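Local coordinates for protein phosphoribosylaminoimidazole carboxylase (Bombyx mori, PDB 4JA0) that probably catalyses two steps of purine biosynthesis, the carboxylation of aminoimidazole ribonucleotide and the synthesis of SAICAR, within one bifunctional chain, at residues Gln279-Lys284 with Ile349-Pro354. Residues are numbered along the deposited sequence; the frame is centred on the assembly and turned at random.
Sequences QEHCQK and INCPPP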
ATOM      1  N   GLN A 279      19.794  20.375  -1.046  1.00 12.67           N
ATOM      2  CA  GLN A 279      21.205  20.690  -1.257  1.00  4.67           C
ATOM      3  C   GLN A 279      22.175  19.582  -0.851  1.00 15.21           C
ATOM      4  O   GLN A 279      22.982  19.109  -1.670  1.00  6.88           O
ATOM      5  CB  GLN A 279      21.504  22.012  -0.534  1.00 18.38           C
ATOM      6  CG  GLN A 279      22.933  22.528  -0.529  1.00  8.31           C
ATOM      7  CD  GLN A 279      23.530  22.616  -1.894  1.00 15.07           C
ATOM      8  OE1 GLN A 279      22.830  22.547  -2.903  1.00 28.98           O
ATOM      9  NE2 GLN A 279      24.843  22.783  -1.945  1.00 39.29           N
ATOM     10  N   GLU A 280      22.075  19.161   0.406  1.00 16.67           N
ATOM     11  CA  GLU A 280      22.906  18.097   0.946  1.00  8.50           C
ATOM     12  C   GLU A 280      22.784  16.824   0.098  1.00 11.17           C
ATOM     13  O   GLU A 280      23.795  16.145  -0.168  1.00  5.76           O
ATOM     14  CB  GLU A 280      22.491  17.813   2.388  1.00 11.61           C
ATOM     15  CG  GLU A 280      23.095  18.742   3.440  1.00 26.67           C
ATOM     16  CD  GLU A 280      23.219  18.062   4.801  1.00 75.84           C
ATOM     17  OE1 GLU A 280      22.720  16.920   4.948  1.00 50.40           O
ATOM     18  OE2 GLU A 280      23.809  18.670   5.723  1.00 73.09           O
ATOM     19  N   HIS A 281      21.559  16.525  -0.347  1.00  4.42           N
ATOM     20  CA  HIS A 281      21.319  15.351  -1.187  1.00  2.45           C
ATOM     21  C   HIS A 281      22.128  15.471  -2.473  1.00  4.59           C
ATOM     22  O   HIS A 281      22.792  14.534  -2.880  1.00  3.39           O
ATOM     23  CB  HIS A 281      19.830  15.213  -1.510  1.00  1.75           C
ATOM     24  CG  HIS A 281      19.512  14.123  -2.487  1.00  2.04           C
ATOM     25  ND1 HIS A 281      19.460  12.793  -2.134  1.00  5.15           N
ATOM     26  CD2 HIS A 281      19.242  14.165  -3.813  1.00  4.15           C
ATOM     27  CE1 HIS A 281      19.159  12.064  -3.195  1.00  2.44           C
ATOM     28  NE2 HIS A 281      19.022  12.875  -4.229  1.00  1.77           N
ATOM     29  N   CYS A 282      22.086  16.646  -3.091  1.00  6.81           N
ATOM     30  CA  CYS A 282      22.798  16.884  -4.340  1.00  8.94           C
ATOM     31  C   CYS A 282      24.310  16.855  -4.181  1.00  3.78           C
ATOM     32  O   CYS A 282      25.038  16.392  -5.064  1.00  4.12           O
ATOM     33  CB  CYS A 282      22.370  18.236  -4.928  1.00 12.28           C
ATOM     34  SG  CYS A 282      20.634  18.271  -5.411  1.00 12.25           S
ATOM     35  N   GLN A 283      24.772  17.370  -3.049  1.00  4.76           N
ATOM     36  CA  GLN A 283      26.185  17.349  -2.721  1.00  4.50           C
ATOM     37  C   GLN A 283      26.681  15.907  -2.528  1.00  5.05           C
ATOM     38  O   GLN A 283      27.813  15.598  -2.883  1.00  5.19           O
ATOM     39  CB  GLN A 283      26.449  18.224  -1.493  1.00  3.69           C
ATOM     40  CG  GLN A 283      26.396  19.715  -1.812  1.00  7.73           C
ATOM     41  CD  GLN A 283      26.519  20.608  -0.585  1.00 13.29           C
ATOM     42  OE1 GLN A 283      26.908  21.782  -0.688  1.00  9.79           O
ATOM     43  NE2 GLN A 283      26.189  20.059   0.583  1.00  9.84           N
ATOM     44  N   LYS A 284      25.819  15.021  -2.022  1.00  2.94           N
ATOM     45  CA  LYS A 284      26.156  13.604  -1.954  1.00  2.54           C
ATOM     46  C   LYS A 284      26.302  12.984  -3.339  1.00  5.17           C
ATOM     47  O   LYS A 284      27.126  12.068  -3.529  1.00 13.85           O
ATOM     48  CB  LYS A 284      25.117  12.802  -1.165  1.00  2.84           C
ATOM     49  CG  LYS A 284      25.227  12.926   0.333  1.00  3.13           C
ATOM     50  CD  LYS A 284      24.265  11.946   0.999  1.00  1.74           C
ATOM     51  CE  LYS A 284      24.309  12.059   2.515  1.00 18.60           C
ATOM     52  NZ  LYS A 284      23.669  10.889   3.200  1.00 43.12           N
ATOM     53  N   ILE A 349      18.229  11.340 -15.498  1.00  1.85           N
ATOM     54  CA  ILE A 349      18.054  10.413 -14.370  1.00  1.90           C
ATOM     55  C   ILE A 349      17.394  11.108 -13.193  1.00  1.22           C
ATOM     56  O   ILE A 349      17.821  12.209 -12.796  1.00  0.89           O
ATOM     57  CB  ILE A 349      19.408   9.809 -13.895  1.00  1.44           C
ATOM     58  CG1 ILE A 349      20.197   9.252 -15.090  1.00  1.23           C
ATOM     59  CG2 ILE A 349      19.184   8.711 -12.863  1.00  0.51           C
ATOM     60  CD1 ILE A 349      21.626   8.935 -14.753  1.00  4.05           C
ATOM     61  N   ASN A 350      16.351  10.466 -12.660  1.00  1.12           N
ATOM     62  CA  ASN A 350      15.637  10.942 -11.475  1.00  0.40           C
ATOM     63  C   ASN A 350      16.173  10.386 -10.167  1.00  1.42           C
ATOM     64  O   ASN A 350      16.107   9.174  -9.928  1.00  5.22           O
ATOM     65  CB  ASN A 350      14.178  10.547 -11.553  1.00  1.09           C
ATOM     66  CG  ASN A 350      13.471  11.215 -12.662  1.00  1.22           C
ATOM     67  OD1 ASN A 350      13.654  12.409 -12.882  1.00  1.07           O
ATOM     68  ND2 ASN A 350      12.624  10.466 -13.364  1.00  0.83           N
ATOM     69  N   CYS A 351      16.608  11.274  -9.281  1.00  1.18           N
ATOM     70  CA  CYS A 351      17.043  10.856  -7.964  1.00  1.14           C
ATOM     71  C   CYS A 351      16.319  11.648  -6.884  1.00  0.51           C
ATOM     72  O   CYS A 351      16.803  12.663  -6.401  1.00  0.51           O
ATOM     73  CB  CYS A 351      18.574  10.996  -7.840  1.00  1.87           C
ATOM     74  SG  CYS A 351      19.259  10.296  -6.308  1.00  9.91           S
ATOM     75  N   PRO A 352      15.127  11.188  -6.514  1.00  4.07           N
ATOM     76  CA  PRO A 352      14.396  11.880  -5.453  1.00  1.68           C
ATOM     77  C   PRO A 352      15.207  11.816  -4.174  1.00  2.44           C
ATOM     78  O   PRO A 352      15.956  10.858  -3.970  1.00  9.88           O
ATOM     79  CB  PRO A 352      13.125  11.056  -5.312  1.00  0.63           C
ATOM     80  CG  PRO A 352      12.982  10.356  -6.626  1.00  1.14           C
ATOM     81  CD  PRO A 352      14.369  10.057  -7.068  1.00  2.14           C
ATOM     82  N   PRO A 353      15.126  12.864  -3.357  1.00  4.19           N
ATOM     83  CA  PRO A 353      15.804  12.881  -2.058  1.00  2.21           C
ATOM     84  C   PRO A 353      15.061  11.964  -1.110  1.00  9.77           C
ATOM     85  O   PRO A 353      13.918  11.604  -1.408  1.00 10.78           O
ATOM     86  CB  PRO A 353      15.703  14.350  -1.622  1.00  5.05           C
ATOM     87  CG  PRO A 353      14.548  14.927  -2.408  1.00  2.30           C
ATOM     88  CD  PRO A 353      14.474  14.149  -3.688  1.00  3.19           C
ATOM     89  N   PRO A 354      15.702  11.556  -0.002  1.00 18.97           N
ATOM     90  CA  PRO A 354      15.085  10.654   0.973  1.00  8.47           C
ATOM     91  C   PRO A 354      13.910  11.324   1.697  1.00 15.69           C
ATOM     92  O   PRO A 354      13.931  12.527   1.966  1.00 13.17           O
ATOM     93  CB  PRO A 354      16.204  10.409   1.972  1.00  2.12           C
ATOM     94  CG  PRO A 354      17.415  10.870   1.338  1.00 13.43           C
ATOM     95  CD  PRO A 354      17.041  11.965   0.436  1.00 10.98           C
TER
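The imidazole of H281 lies with one face against P353, whose CA stands 3.7 Å from the ring centroid. That atom sits only 12° off the ring normal, a position that defines a CH-pi contact. The proline ring's CB extends the overlap toward CG of the histidine, and the two side chains cross at about a right angle. CD of P354 lies 3.6 Å from ND1 of H281, oblique to the ring. NE2 faces C351: it donates a hydrogen bond to the backbone O of C351, 3.1 Å away. The N-H...O angle of 132° marks this bond as weak. The thiol of the same cysteine approaches at the ring edge, SG lying 4.3 Å from the H281 centroid. On the helix side, CG anti to the backbone N (chi1 174°) carries the ring across to this loop. Replacing the imidazole of H281 with the methyl of an alanine is likely to leave the C351 carbonyl without this donor and a gap beneath P353, since the imidazole supplies all the side-chain contact from 279-284. The arrangement joins the first turn of helix 279-291 to the loop at the C-terminal end of strand 348-350, in the parallel sheet of the AIR carboxylase (PurE-like) region. V329 of the adjoining strand 323-329 touches both H281 and P353, while P380 and A383 of helix 380-391 pack against H281 and C351 respectively.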